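PDB 1ZUD: sulfur carrier protein ThiS adenylyltransferase, which catalyses the ATP-dependent adenylation of the C-terminal glycine carboxyl group of the sulfur carrier protein ThiS, a step in thiamine diphosphate biosynthesis. Local coordinates for residues Q24-S29 / K207-I212; P82-S87 / L100-Q105; A115-D120 / V140-P145; A149-F154 / P192-M197; Q167-C172 / S238-C243. One frame throughout, in Å; residues are numbered along the deposited sequence. Where two conformers were deposited one is given.

How the contacts relate
Contacts 1 and 4 are mostly buried; contact 4 is an apolar strand-on-helix layer between 149-154 and 192-197, whereas contact 5, a zinc site, lies farthest out, its centre about 20 Å from that of the chain. Contacts 1 and 4 share helix 191-210, using its last and first turns, and their centres are about 25 Å apart. Contacts 1 and 3 meet where Ser29 and Leu209 pack on Asp120; contact 3, with its sodium ion, in turn meets contact 5 through Val140 on Val242. Contact 2 reaches the same mixed sheet as contact 4 but at its outer parallel strand, and relies on side-chain amide hydrogen bonding rather than on metal or apolar packing.

Contact 1. Residues Q24-S29 / K207-I212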
# COMPACT_ATOMS: atom_id res chain seq x y z
N GLN C 24 2.52 -23.37 -8.61
CA GLN C 24 1.52 -24.38 -8.94
C GLN C 24 0.34 -24.30 -8.00
O GLN C 24 -0.80 -24.45 -8.43
CB GLN C 24 2.10 -25.82 -8.91
CG GLN C 24 1.08 -26.83 -9.46
CD GLN C 24 0.66 -26.46 -10.89
OE1 GLN C 24 1.51 -26.22 -11.75
NE2 GLN C 24 -0.65 -26.41 -11.13
N LYS C 25 0.60 -24.07 -6.71
CA LYS C 25 -0.49 -23.93 -5.76
C LYS C 25 -1.32 -22.68 -6.15
O LYS C 25 -2.57 -22.72 -6.06
CB LYS C 25 0.02 -23.73 -4.34
CG LYS C 25 0.85 -24.86 -3.78
CD LYS C 25 1.33 -24.44 -2.41
CE LYS C 25 2.27 -25.47 -1.76
NZ LYS C 25 2.74 -24.98 -0.41
N LEU C 26 -0.67 -21.58 -6.56
CA LEU C 26 -1.50 -20.38 -6.98
C LEU C 26 -2.35 -20.78 -8.17
O LEU C 26 -3.54 -20.49 -8.28
CB LEU C 26 -0.62 -19.17 -7.40
CG LEU C 26 0.23 -18.56 -6.28
CD1 LEU C 26 1.16 -17.45 -6.85
CD2 LEU C 26 -0.69 -17.99 -5.25
N LEU C 27 -1.70 -21.46 -9.11
CA LEU C 27 -2.41 -21.87 -10.31
C LEU C 27 -3.59 -22.83 -10.01
O LEU C 27 -4.55 -22.89 -10.76
CB LEU C 27 -1.40 -22.52 -11.25
CG LEU C 27 -0.88 -21.92 -12.56
CD1 LEU C 27 -1.43 -20.55 -12.86
CD2 LEU C 27 0.65 -22.02 -12.54
N ASP C 28 -3.50 -23.58 -8.92
CA ASP C 28 -4.55 -24.52 -8.54
C ASP C 28 -5.56 -23.89 -7.58
O ASP C 28 -6.49 -24.55 -7.14
CB ASP C 28 -3.94 -25.72 -7.79
CG ASP C 28 -3.02 -26.59 -8.67
OD1 ASP C 28 -3.16 -26.59 -9.92
OD2 ASP C 28 -2.16 -27.28 -8.07
N SER C 29 -5.40 -22.62 -7.24
CA SER C 29 -6.33 -22.02 -6.29
C SER C 29 -7.50 -21.29 -6.89
O SER C 29 -7.50 -20.92 -8.11
CB SER C 29 -5.59 -21.03 -5.43
OG SER C 29 -4.48 -21.62 -4.83
N LYS C 207 0.23 -14.82 -0.20
CA LYS C 207 0.95 -15.47 0.91
C LYS C 207 0.14 -16.65 1.45
O LYS C 207 0.71 -17.75 1.71
CB LYS C 207 1.27 -14.47 2.04
CG LYS C 207 2.35 -13.44 1.64
CD LYS C 207 2.78 -12.55 2.82
CE LYS C 207 1.58 -11.71 3.30
NZ LYS C 207 1.99 -10.87 4.46
N LEU C 208 -1.17 -16.44 1.62
CA LEU C 208 -1.99 -17.51 2.16
C LEU C 208 -2.05 -18.69 1.20
O LEU C 208 -1.90 -19.84 1.62
CB LEU C 208 -3.40 -17.03 2.44
CG LEU C 208 -4.39 -18.19 2.60
CD1 LEU C 208 -4.28 -18.79 4.00
CD2 LEU C 208 -5.76 -17.69 2.36
N LEU C 209 -2.26 -18.42 -0.10
CA LEU C 209 -2.37 -19.49 -1.06
C LEU C 209 -1.03 -20.18 -1.34
O LEU C 209 -1.00 -21.36 -1.66
CB LEU C 209 -2.97 -18.97 -2.36
CG LEU C 209 -4.40 -18.40 -2.19
CD1 LEU C 209 -4.78 -17.63 -3.47
CD2 LEU C 209 -5.37 -19.49 -1.91
N SER C 210 0.08 -19.48 -1.22
CA SER C 210 1.32 -20.18 -1.55
C SER C 210 1.93 -20.81 -0.29
O SER C 210 2.92 -21.49 -0.36
CB SER C 210 2.30 -19.21 -2.21
OG SER C 210 2.62 -18.16 -1.33
N GLY C 211 1.33 -20.57 0.86
CA GLY C 211 1.85 -21.18 2.07
C GLY C 211 3.00 -20.45 2.72
O GLY C 211 3.82 -21.07 3.35
N ILE C 212 3.05 -19.12 2.60
CA ILE C 212 4.11 -18.34 3.20
C ILE C 212 3.70 -17.96 4.60
O ILE C 212 2.66 -17.36 4.82
CB ILE C 212 4.39 -17.09 2.34
CG1 ILE C 212 5.05 -17.56 1.03
CG2 ILE C 212 5.30 -16.12 3.05
CD1 ILE C 212 5.02 -16.54 -0.03
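Lys25 and Ser29, which both lie against Leu209, are tied to each other through the backbone oxygen of Lys25. Ser29 OG donates to Lys25 O over 2.5 Å, tilted 34° from the carbonyl plane, and Asp28 N adds a weak bond to the same oxygen. The hydroxyl stands anti to its own carbonyl carbon (chi1 -54°), which turns it back over the last turn of helix 19-27. There it also touches an apolar neighbour, with Leu209 CD2 3.7 Å from Ser29 OG. Beside this pair, Leu26 CD2 meets Leu209 CB at 3.8 Å, the two leucine side chains slanting across one another.

Lys25 reaches along the end of the other helix as an extended chain beyond CG, its CB 3.7 Å from Leu209 O. Its NZ ends in a weak hydrogen bond to Ser210 O at 3.5 Å, next to the positive-phi residue Gly211 that follows helix 191-210. Leu209 also packs on Val121 of strand 121-124. Since the direct polar link between the two helix ends is weak and comes from an exposed lysine, their association probably rests mainly on Leu209 set against Leu26 and Ser29, with the methylenes of Lys25 lying beside them.

Contact 2. Residues P82-S87 / L100-Q105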
# COMPACT_ATOMS: atom_id res chain seq x y z
N PRO C 82 -21.64 -3.38 -17.45
CA PRO C 82 -21.60 -4.14 -16.17
C PRO C 82 -20.16 -4.35 -15.67
O PRO C 82 -19.33 -4.84 -16.41
CB PRO C 82 -22.26 -5.48 -16.52
CG PRO C 82 -23.04 -5.17 -17.87
CD PRO C 82 -22.17 -4.20 -18.57
N LYS C 83 -19.89 -4.03 -14.39
CA LYS C 83 -18.54 -4.14 -13.87
C LYS C 83 -17.90 -5.51 -13.91
O LYS C 83 -16.71 -5.62 -14.23
CB LYS C 83 -18.44 -3.58 -12.44
CG LYS C 83 -18.26 -2.08 -12.40
CD LYS C 83 -18.04 -1.57 -10.98
CE LYS C 83 -18.24 -0.07 -10.97
NZ LYS C 83 -18.14 0.54 -9.61
N SER C 84 -18.66 -6.55 -13.57
CA SER C 84 -18.05 -7.89 -13.58
C SER C 84 -17.69 -8.35 -15.01
O SER C 84 -16.66 -9.00 -15.24
CB SER C 84 -18.96 -8.91 -12.85
OG SER C 84 -20.07 -9.28 -13.63
N GLN C 85 -18.51 -7.97 -15.98
CA GLN C 85 -18.24 -8.34 -17.37
C GLN C 85 -17.01 -7.62 -17.91
O GLN C 85 -16.15 -8.24 -18.55
CB GLN C 85 -19.46 -8.02 -18.24
CG GLN C 85 -19.22 -8.04 -19.77
CD GLN C 85 -20.46 -7.54 -20.56
OE1 GLN C 85 -20.34 -6.74 -21.49
NE2 GLN C 85 -21.64 -8.03 -20.18
N VAL C 86 -16.97 -6.30 -17.69
CA VAL C 86 -15.84 -5.47 -18.12
C VAL C 86 -14.54 -5.98 -17.46
O VAL C 86 -13.50 -6.07 -18.11
CB VAL C 86 -16.08 -3.96 -17.69
CG1 VAL C 86 -14.81 -3.15 -17.86
CG2 VAL C 86 -17.23 -3.33 -18.52
N SER C 87 -14.61 -6.27 -16.16
CA SER C 87 -13.46 -6.77 -15.39
C SER C 87 -12.96 -8.09 -15.98
O SER C 87 -11.76 -8.28 -16.18
CB SER C 87 -13.85 -6.99 -13.90
OG SER C 87 -14.13 -5.75 -13.23
N LEU C 100 -11.48 -16.95 -15.59
CA LEU C 100 -12.08 -15.72 -15.02
C LEU C 100 -13.59 -15.78 -15.04
O LEU C 100 -14.18 -15.73 -16.09
CB LEU C 100 -11.56 -14.47 -15.76
CG LEU C 100 -10.04 -14.20 -15.64
CD1 LEU C 100 -9.62 -13.07 -16.61
CD2 LEU C 100 -9.66 -13.81 -14.18
N THR C 101 -14.22 -15.87 -13.87
CA THR C 101 -15.67 -15.98 -13.79
C THR C 101 -16.37 -14.71 -13.31
O THR C 101 -16.04 -14.17 -12.25
CB THR C 101 -16.01 -17.16 -12.85
OG1 THR C 101 -15.43 -18.34 -13.40
CG2 THR C 101 -17.52 -17.35 -12.66
N ALA C 102 -17.33 -14.25 -14.09
CA ALA C 102 -18.09 -13.02 -13.80
C ALA C 102 -19.42 -13.28 -13.17
O ALA C 102 -20.20 -14.03 -13.74
CB ALA C 102 -18.36 -12.21 -15.13
N LEU C 103 -19.69 -12.67 -12.03
CA LEU C 103 -21.02 -12.80 -11.37
C LEU C 103 -21.56 -11.37 -11.21
O LEU C 103 -21.13 -10.62 -10.30
CB LEU C 103 -20.93 -13.42 -9.97
CG LEU C 103 -20.23 -14.79 -9.90
CD1 LEU C 103 -20.24 -15.34 -8.46
CD2 LEU C 103 -20.97 -15.77 -10.79
N GLN C 104 -22.48 -10.97 -12.09
CA GLN C 104 -23.03 -9.63 -11.99
C GLN C 104 -24.20 -9.71 -10.99
O GLN C 104 -25.36 -9.83 -11.37
CB GLN C 104 -23.54 -9.14 -13.34
CG GLN C 104 -23.98 -7.67 -13.37
CD GLN C 104 -22.84 -6.67 -13.13
OE1 GLN C 104 -21.64 -6.99 -13.29
NE2 GLN C 104 -23.21 -5.46 -12.75
N GLN C 105 -23.88 -9.70 -9.71
CA GLN C 105 -24.94 -9.78 -8.76
C GLN C 105 -24.44 -9.33 -7.38
O GLN C 105 -23.22 -9.14 -7.17
CB GLN C 105 -25.52 -11.22 -8.77
CG GLN C 105 -24.60 -12.24 -8.16
CD GLN C 105 -25.14 -13.66 -8.24
OE1 GLN C 105 -24.78 -14.42 -9.14
NE2 GLN C 105 -25.99 -14.03 -7.28
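The side-chain amide of Gln104 is set against the first turn of helix 83-94, with Pro82 over one of its faces and Ser84 at its oxygen edge. Pro82 CB stands almost straight above the amide carbon, 3.6 Å from Gln104 CD. In the plane of the amide, Gln104 OE1 accepts two bonds from one residue: Ser84 N at 3.0 Å, with an N-H...O angle of 154°, and Ser84 OG at 2.8 Å, the latter on a lone pair. The other edge is held outside the two segments, where Gln104 NE2 donates to Asp61 O.

This junction belongs to a beta-alpha-beta crossover of the Rossmann-type sheet, in which helix 83-94 connects strand 54-58 to its parallel neighbour 99-103. The short axes of 83-87 and 100-103 run nearly antiparallel, at 165°, and approach to 7.2 Å.

Gln104 is the centre of an inverse gamma turn. Its chain leaves with CG opposite the backbone N (chi1 -173°) and then bends at chi2, which folds the amide back onto the helix start. The two bonds at OE1, with the NE2 bond to Asp61 O, fix the amide's rotation, and the helix N-terminus would probably polarise that carbonyl further. Lys83, an ATP-binding residue, sends its own end elsewhere, with NZ hydrogen-bonded to Gln71 OE1.

Within the strand, the small methyl of Ala102 fits against the backbone and hydroxyl of Ser84: Ala102 CB lies 3.6 Å from Ser84 O and 3.7 Å from Ser84 OG.

Contact 3. Residues A115-D120 / V140-P145. With NA (sodium ion), chain J.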
# COMPACT_ATOMS: atom_id res chain seq x y z
N ALA C 115 -20.62 -19.55 -3.53
CA ALA C 115 -19.36 -18.97 -4.02
C ALA C 115 -18.27 -19.03 -2.91
O ALA C 115 -17.09 -19.31 -3.15
CB ALA C 115 -19.59 -17.48 -4.45
N VAL C 116 -18.68 -18.79 -1.68
CA VAL C 116 -17.71 -18.88 -0.60
C VAL C 116 -17.21 -20.31 -0.47
O VAL C 116 -16.03 -20.55 -0.30
CB VAL C 116 -18.34 -18.38 0.73
CG1 VAL C 116 -17.43 -18.67 1.96
CG2 VAL C 116 -18.54 -16.90 0.60
N ALA C 117 -18.11 -21.28 -0.58
CA ALA C 117 -17.67 -22.68 -0.41
C ALA C 117 -16.63 -23.09 -1.46
O ALA C 117 -15.64 -23.71 -1.15
CB ALA C 117 -18.87 -23.62 -0.47
N ARG C 118 -16.86 -22.69 -2.70
CA ARG C 118 -15.94 -23.01 -3.80
C ARG C 118 -14.59 -22.28 -3.73
O ARG C 118 -13.60 -22.82 -4.18
CB ARG C 118 -16.59 -22.65 -5.13
CG ARG C 118 -17.77 -23.57 -5.47
CD ARG C 118 -18.55 -23.12 -6.74
NE ARG C 118 -19.66 -24.02 -7.06
CZ ARG C 118 -19.52 -25.20 -7.67
NH1 ARG C 118 -18.32 -25.64 -8.03
NH2 ARG C 118 -20.60 -25.95 -7.87
N ALA C 119 -14.55 -21.10 -3.13
CA ALA C 119 -13.28 -20.34 -3.05
C ALA C 119 -12.32 -20.86 -1.97
O ALA C 119 -12.77 -21.37 -0.93
CB ALA C 119 -13.57 -18.84 -2.76
N ASP C 120 -11.02 -20.77 -2.24
CA ASP C 120 -10.02 -21.12 -1.19
C ASP C 120 -9.86 -19.95 -0.25
O ASP C 120 -9.46 -20.08 0.94
CB ASP C 120 -8.69 -21.44 -1.84
CG ASP C 120 -8.77 -22.70 -2.67
OD1 ASP C 120 -9.11 -23.75 -2.08
OD2 ASP C 120 -8.52 -22.65 -3.90
N VAL C 140 -17.05 -17.89 8.09
CA VAL C 140 -16.83 -18.68 9.31
C VAL C 140 -17.58 -20.04 9.24
O VAL C 140 -17.00 -21.09 9.54
CB VAL C 140 -17.29 -17.91 10.56
CG1 VAL C 140 -17.24 -18.81 11.82
CG2 VAL C 140 -16.39 -16.65 10.75
N ALA C 141 -18.83 -20.02 8.76
CA ALA C 141 -19.63 -21.25 8.68
C ALA C 141 -19.05 -22.24 7.70
O ALA C 141 -19.21 -23.46 7.85
CB ALA C 141 -21.13 -20.93 8.28
N LEU C 142 -18.36 -21.73 6.67
CA LEU C 142 -17.80 -22.62 5.67
C LEU C 142 -16.31 -22.74 5.85
O LEU C 142 -15.61 -23.25 4.97
CB LEU C 142 -18.14 -22.10 4.25
CG LEU C 142 -19.36 -22.59 3.43
CD1 LEU C 142 -20.25 -23.59 4.18
CD2 LEU C 142 -20.17 -21.41 2.95
N ASN C 143 -15.80 -22.26 6.98
CA ASN C 143 -14.37 -22.43 7.25
C ASN C 143 -13.43 -21.94 6.12
O ASN C 143 -12.46 -22.62 5.77
CB ASN C 143 -14.13 -23.91 7.46
CG ASN C 143 -13.40 -24.18 8.71
OD1 ASN C 143 -13.65 -23.53 9.73
ND2 ASN C 143 -12.48 -25.14 8.67
N THR C 144 -13.72 -20.77 5.55
CA THR C 144 -12.92 -20.25 4.42
C THR C 144 -12.28 -18.94 4.89
O THR C 144 -12.96 -18.09 5.44
CB THR C 144 -13.87 -19.98 3.20
OG1 THR C 144 -14.48 -21.24 2.81
CG2 THR C 144 -13.13 -19.34 2.01
N PRO C 145 -10.94 -18.81 4.71
CA PRO C 145 -10.21 -17.61 5.10
C PRO C 145 -10.83 -16.38 4.47
O PRO C 145 -11.28 -16.42 3.31
CB PRO C 145 -8.78 -17.86 4.56
CG PRO C 145 -8.69 -19.32 4.37
CD PRO C 145 -10.07 -19.84 4.09
NA NA J . -14.46 -22.20 0.58
O HOH W 1 -15.68 -23.91 1.98
O HOH W 2 -12.64 -23.73 0.97
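A sodium ion joins Val116, Ala117 and Ala119 to Thr144, and three of its protein ligands are backbone carbonyls at the end of helix 109-118. Val116 O binds sodium at 2.4 Å, Ala117 O at 2.6 Å and Ala119 O at 2.4 Å; Thr144 OG1 adds a fourth protein oxygen, also at 2.4 Å, and two waters bring the ligands to six. The arrangement connects two helix ends of the Rossmann-type fold: Thr144 directly follows Asn143, the positive-phi C-prime residue of the Schellman motif that closes helix 129-141. The carbonyl-rich end of a helix carries partial negative charge, which is likely to favour a cation here.

Thr144 is turned with OG1 opposite its carbonyl carbon (chi1 -61°), presenting oxygen to the metal while CB rests on Val116 CG1. The same hydroxyl donates to Leu142 O at 3.2 Å, from well above the carbonyl plane (65°). One metal-bound water also donates to Leu142 O, and so links the ion to this turn a second time.

Away from the metal, Leu142 lies over the helix, its CD2 4.0 Å from Val116 CG1 and its CG near the methyl of Ala117. On the side leading into strands 121-124 and 146-152, Asp120 OD2 accepts from Gln30 N, and Pro145 CD sits 3.2 Å from Asp120 O.

Contact 4. Residues A149-F154 / P192-M197; sequences ASAVGF and PVVGVM
Ala151 presses its methyl onto the backbone of helix 191-210 at Val194, and here the contact is tight: Ala151 CB is 3.7 Å from Val194 CA and 3.8 Å from Val194 CB. Met197 extends the close zone. Its CG lies 3.8 Å from Ser150 O and also nears Ala151 CB, while its CB faces the methyl of Ala149 at 4.2 Å. The thioether chain is bent at both chi2 and chi3, keeping it compact, and the residue also packs on Leu158 of strand 155-161 and Phe222 of strand 218-223.

Strand 146-152 is a strand of the Rossmann-type sheet, and the first turns of helix 191-210 run along it almost antiparallel, at 173° and 7.8 Å between the short axes. The two faces of the strand differ in what they meet. Ala149 and Ala151 point toward the helix; Ser150 and Val152 point away and pack on the ThiS chain, where Ser150 OG is hydrogen-bonded to Ile63 O of ThiS. Val194 touches Gly66 of ThiS and lies about 4 Å, side chain to side chain, from the ATP-binding Arg70.

Toward the partly exposed Gly153 and Phe154 the side-chain packing is looser: Val193 CG1 still touches Phe154 O at 3.7 Å, but its CG2 comes only to 4.5 Å from Phe154 CD1, meeting the ring obliquely. An alanine in place of Val193 would lack both branches, and would probably open a gap beneath the Phe154 carbonyl and beside Leu203 of the second subunit. The CA-CB bond of Phe154 points away from the helix, and the residue packs on Ile212 of that second subunit.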
# COMPACT_ATOMS: atom_id res chain seq x y z
N ALA C 149 -10.85 -5.52 3.80
CA ALA C 149 -10.23 -4.18 3.90
C ALA C 149 -11.26 -3.10 3.60
O ALA C 149 -12.30 -3.39 3.06
CB ALA C 149 -9.03 -4.06 2.93
N SER C 150 -10.97 -1.87 4.00
CA SER C 150 -11.87 -0.77 3.76
C SER C 150 -11.02 0.51 3.69
O SER C 150 -9.82 0.53 4.09
CB SER C 150 -12.89 -0.65 4.92
OG SER C 150 -12.19 -0.49 6.15
N ALA C 151 -11.61 1.57 3.14
CA ALA C 151 -10.89 2.84 3.09
C ALA C 151 -11.89 3.95 2.89
O ALA C 151 -12.91 3.71 2.27
CB ALA C 151 -9.86 2.81 1.91
N VAL C 152 -11.59 5.14 3.42
CA VAL C 152 -12.45 6.31 3.23
C VAL C 152 -11.54 7.48 3.52
O VAL C 152 -10.67 7.38 4.38
CB VAL C 152 -13.74 6.32 4.20
CG1 VAL C 152 -13.38 6.63 5.65
CG2 VAL C 152 -14.74 7.38 3.72
N GLY C 153 -11.69 8.59 2.78
CA GLY C 153 -10.83 9.73 3.05
C GLY C 153 -9.38 9.35 2.87
O GLY C 153 -8.99 8.85 1.82
N PHE C 154 -8.54 9.59 3.88
CA PHE C 154 -7.15 9.18 3.79
C PHE C 154 -6.89 7.92 4.65
O PHE C 154 -5.74 7.53 4.85
CB PHE C 154 -6.23 10.31 4.29
CG PHE C 154 -6.04 11.44 3.30
CD1 PHE C 154 -4.94 11.46 2.45
CD2 PHE C 154 -6.99 12.46 3.22
CE1 PHE C 154 -4.77 12.52 1.50
CE2 PHE C 154 -6.83 13.53 2.28
CZ PHE C 154 -5.73 13.55 1.44
N PRO C 192 -5.21 6.46 -4.42
CA PRO C 192 -4.13 5.58 -3.96
C PRO C 192 -4.32 5.07 -2.54
O PRO C 192 -3.68 4.12 -2.17
CB PRO C 192 -2.87 6.45 -4.06
CG PRO C 192 -3.23 7.57 -5.02
CD PRO C 192 -4.71 7.79 -4.85
N VAL C 193 -5.14 5.69 -1.73
CA VAL C 193 -5.32 5.09 -0.38
C VAL C 193 -6.17 3.81 -0.49
O VAL C 193 -5.82 2.75 0.05
CB VAL C 193 -6.00 6.09 0.59
CG1 VAL C 193 -6.29 5.37 1.94
CG2 VAL C 193 -5.08 7.31 0.82
N VAL C 194 -7.30 3.87 -1.18
CA VAL C 194 -8.12 2.67 -1.30
C VAL C 194 -7.32 1.66 -2.16
O VAL C 194 -7.39 0.43 -1.97
CB VAL C 194 -9.56 2.96 -1.89
CG1 VAL C 194 -9.50 3.51 -3.33
CG2 VAL C 194 -10.32 1.65 -1.95
N GLY C 195 -6.54 2.17 -3.10
CA GLY C 195 -5.72 1.30 -3.94
C GLY C 195 -4.66 0.54 -3.12
O GLY C 195 -4.46 -0.66 -3.36
N VAL C 196 -4.00 1.21 -2.18
CA VAL C 196 -3.01 0.48 -1.44
C VAL C 196 -3.65 -0.63 -0.58
O VAL C 196 -3.10 -1.73 -0.49
CB VAL C 196 -2.11 1.34 -0.50
CG1 VAL C 196 -1.36 2.37 -1.30
CG2 VAL C 196 -2.88 1.93 0.61
N MET C 197 -4.85 -0.38 -0.06
CA MET C 197 -5.53 -1.41 0.76
C MET C 197 -5.90 -2.59 -0.09
O MET C 197 -5.74 -3.74 0.32
CB MET C 197 -6.78 -0.82 1.45
CG MET C 197 -6.49 0.43 2.31
SD MET C 197 -5.07 0.32 3.47
CE MET C 197 -5.65 -1.12 4.53

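Contact 5. Residues Q167-C172 / S238-C243; sequences QGCYRC and SGCPVC. With ZN (zinc ion), chain H.
Arg171, the residue most covered here, lies along the loop that carries Cys240, and together with Cys240 and Cys243 it accounts for much of the buried surface. Its guanidinium is laid over Pro241, whose CD stands 3.4 Å from the plane and over its centre, the two side chains crossing at about a right angle. Nearer the backbone, Arg171 CG rests 3.7 Å from Cys240 SG, and its CB touches Val242 CG2. The bend at chi2 (77°) swings the flat group over the proline.

Cys240 and Cys243 belong to a zinc site of four cysteines, completed by Cys169 and Cys172. Cys240 SG binds zinc at 2.2 Å and Cys243 SG at 2.4 Å; the other two thiolates fall within the same range. Two backbone N-H groups grip Cys240 SG, from Val242 N at 3.4 Å and from Cys243 N at 3.5 Å, the latter nearly straight (172°), a pattern that fits a zinc knuckle. On the other arm, Cys169 N donates to Cys172 SG at 3.3 Å. Such bonds are likely to soften the negative charge gathered on sulfur.

An alanine at Arg171 removes the guanidinium and CG, and would probably leave Pro241 uncovered on that side and open a gap beside Cys240 SG.

Gly239 N is hydrogen-bonded to Glu44 OE1 of the ThiS chain. The site pins the loop after strand 228-233 to the start of helix 170-173. Helix 129-141 flanks it: Val140 packs on both Val242 and Cys169, and Gln133 on Arg171.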
# COMPACT_ATOMS: atom_id res chain seq x y z
N GLN C 167 -8.40 -15.62 16.73
CA GLN C 167 -8.55 -14.22 17.13
C GLN C 167 -9.91 -13.66 16.85
O GLN C 167 -10.07 -12.42 16.79
CB GLN C 167 -7.50 -13.30 16.44
CG GLN C 167 -6.16 -13.25 17.19
CD GLN C 167 -5.36 -14.55 17.07
OE1 GLN C 167 -5.11 -15.04 15.97
NE2 GLN C 167 -4.96 -15.10 18.20
N GLY C 168 -10.89 -14.55 16.62
CA GLY C 168 -12.23 -14.11 16.36
C GLY C 168 -12.52 -13.85 14.87
O GLY C 168 -11.79 -14.25 13.98
N CYS C 169 -13.58 -13.11 14.62
CA CYS C 169 -13.98 -12.89 13.24
C CYS C 169 -14.35 -11.40 13.09
O CYS C 169 -14.10 -10.57 14.03
CB CYS C 169 -15.20 -13.83 12.92
SG CYS C 169 -16.71 -13.31 13.72
N TYR C 170 -14.95 -11.04 11.97
CA TYR C 170 -15.24 -9.60 11.74
C TYR C 170 -16.28 -9.10 12.76
O TYR C 170 -16.23 -7.95 13.25
CB TYR C 170 -15.79 -9.38 10.33
CG TYR C 170 -16.04 -7.93 9.93
CD1 TYR C 170 -15.02 -7.15 9.35
CD2 TYR C 170 -17.30 -7.37 10.04
CE1 TYR C 170 -15.29 -5.84 8.88
CE2 TYR C 170 -17.57 -6.11 9.59
CZ TYR C 170 -16.56 -5.34 9.01
OH TYR C 170 -16.90 -4.10 8.55
N ARG C 171 -17.22 -9.99 13.07
CA ARG C 171 -18.28 -9.69 14.03
C ARG C 171 -17.75 -9.60 15.48
O ARG C 171 -18.39 -8.96 16.30
CB ARG C 171 -19.41 -10.74 13.91
CG ARG C 171 -20.48 -10.71 15.02
CD ARG C 171 -21.47 -9.60 14.87
NE ARG C 171 -22.43 -9.58 15.98
CZ ARG C 171 -22.13 -9.32 17.26
NH1 ARG C 171 -20.88 -9.05 17.66
NH2 ARG C 171 -23.10 -9.29 18.15
N CYS C 172 -16.60 -10.18 15.79
CA CYS C 172 -16.06 -10.01 17.17
C CYS C 172 -15.60 -8.57 17.38
O CYS C 172 -15.67 -8.01 18.48
CB CYS C 172 -14.85 -10.91 17.47
SG CYS C 172 -15.18 -12.70 17.51
N SER C 238 -16.28 -13.56 23.46
CA SER C 238 -16.94 -14.75 24.01
C SER C 238 -18.35 -14.93 23.52
O SER C 238 -18.77 -16.05 23.23
CB SER C 238 -16.99 -14.67 25.55
OG SER C 238 -15.78 -15.13 26.11
N GLY C 239 -19.11 -13.85 23.50
CA GLY C 239 -20.48 -14.00 23.05
C GLY C 239 -20.66 -13.79 21.54
O GLY C 239 -21.79 -13.56 21.10
N CYS C 240 -19.61 -13.89 20.73
CA CYS C 240 -19.82 -13.68 19.28
C CYS C 240 -20.85 -14.67 18.70
O CYS C 240 -20.67 -15.86 18.77
CB CYS C 240 -18.50 -13.84 18.48
SG CYS C 240 -18.80 -13.49 16.69
N PRO C 241 -21.93 -14.16 18.10
CA PRO C 241 -22.94 -15.07 17.53
C PRO C 241 -22.52 -15.81 16.26
O PRO C 241 -23.21 -16.70 15.82
CB PRO C 241 -24.13 -14.16 17.27
CG PRO C 241 -23.47 -12.81 17.00
CD PRO C 241 -22.34 -12.74 18.01
N VAL C 242 -21.37 -15.46 15.70
CA VAL C 242 -20.88 -16.11 14.49
C VAL C 242 -19.83 -17.17 14.77
O VAL C 242 -19.96 -18.30 14.34
CB VAL C 242 -20.26 -15.05 13.46
CG1 VAL C 242 -19.58 -15.79 12.27
CG2 VAL C 242 -21.33 -14.15 12.93
N CYS C 243 -18.77 -16.82 15.48
CA CYS C 243 -17.71 -17.80 15.70
C CYS C 243 -17.73 -18.27 17.17
O CYS C 243 -16.87 -19.02 17.59
CB CYS C 243 -16.31 -17.18 15.41
SG CYS C 243 -15.76 -15.91 16.62
ZN ZN H . -16.65 -13.72 16.07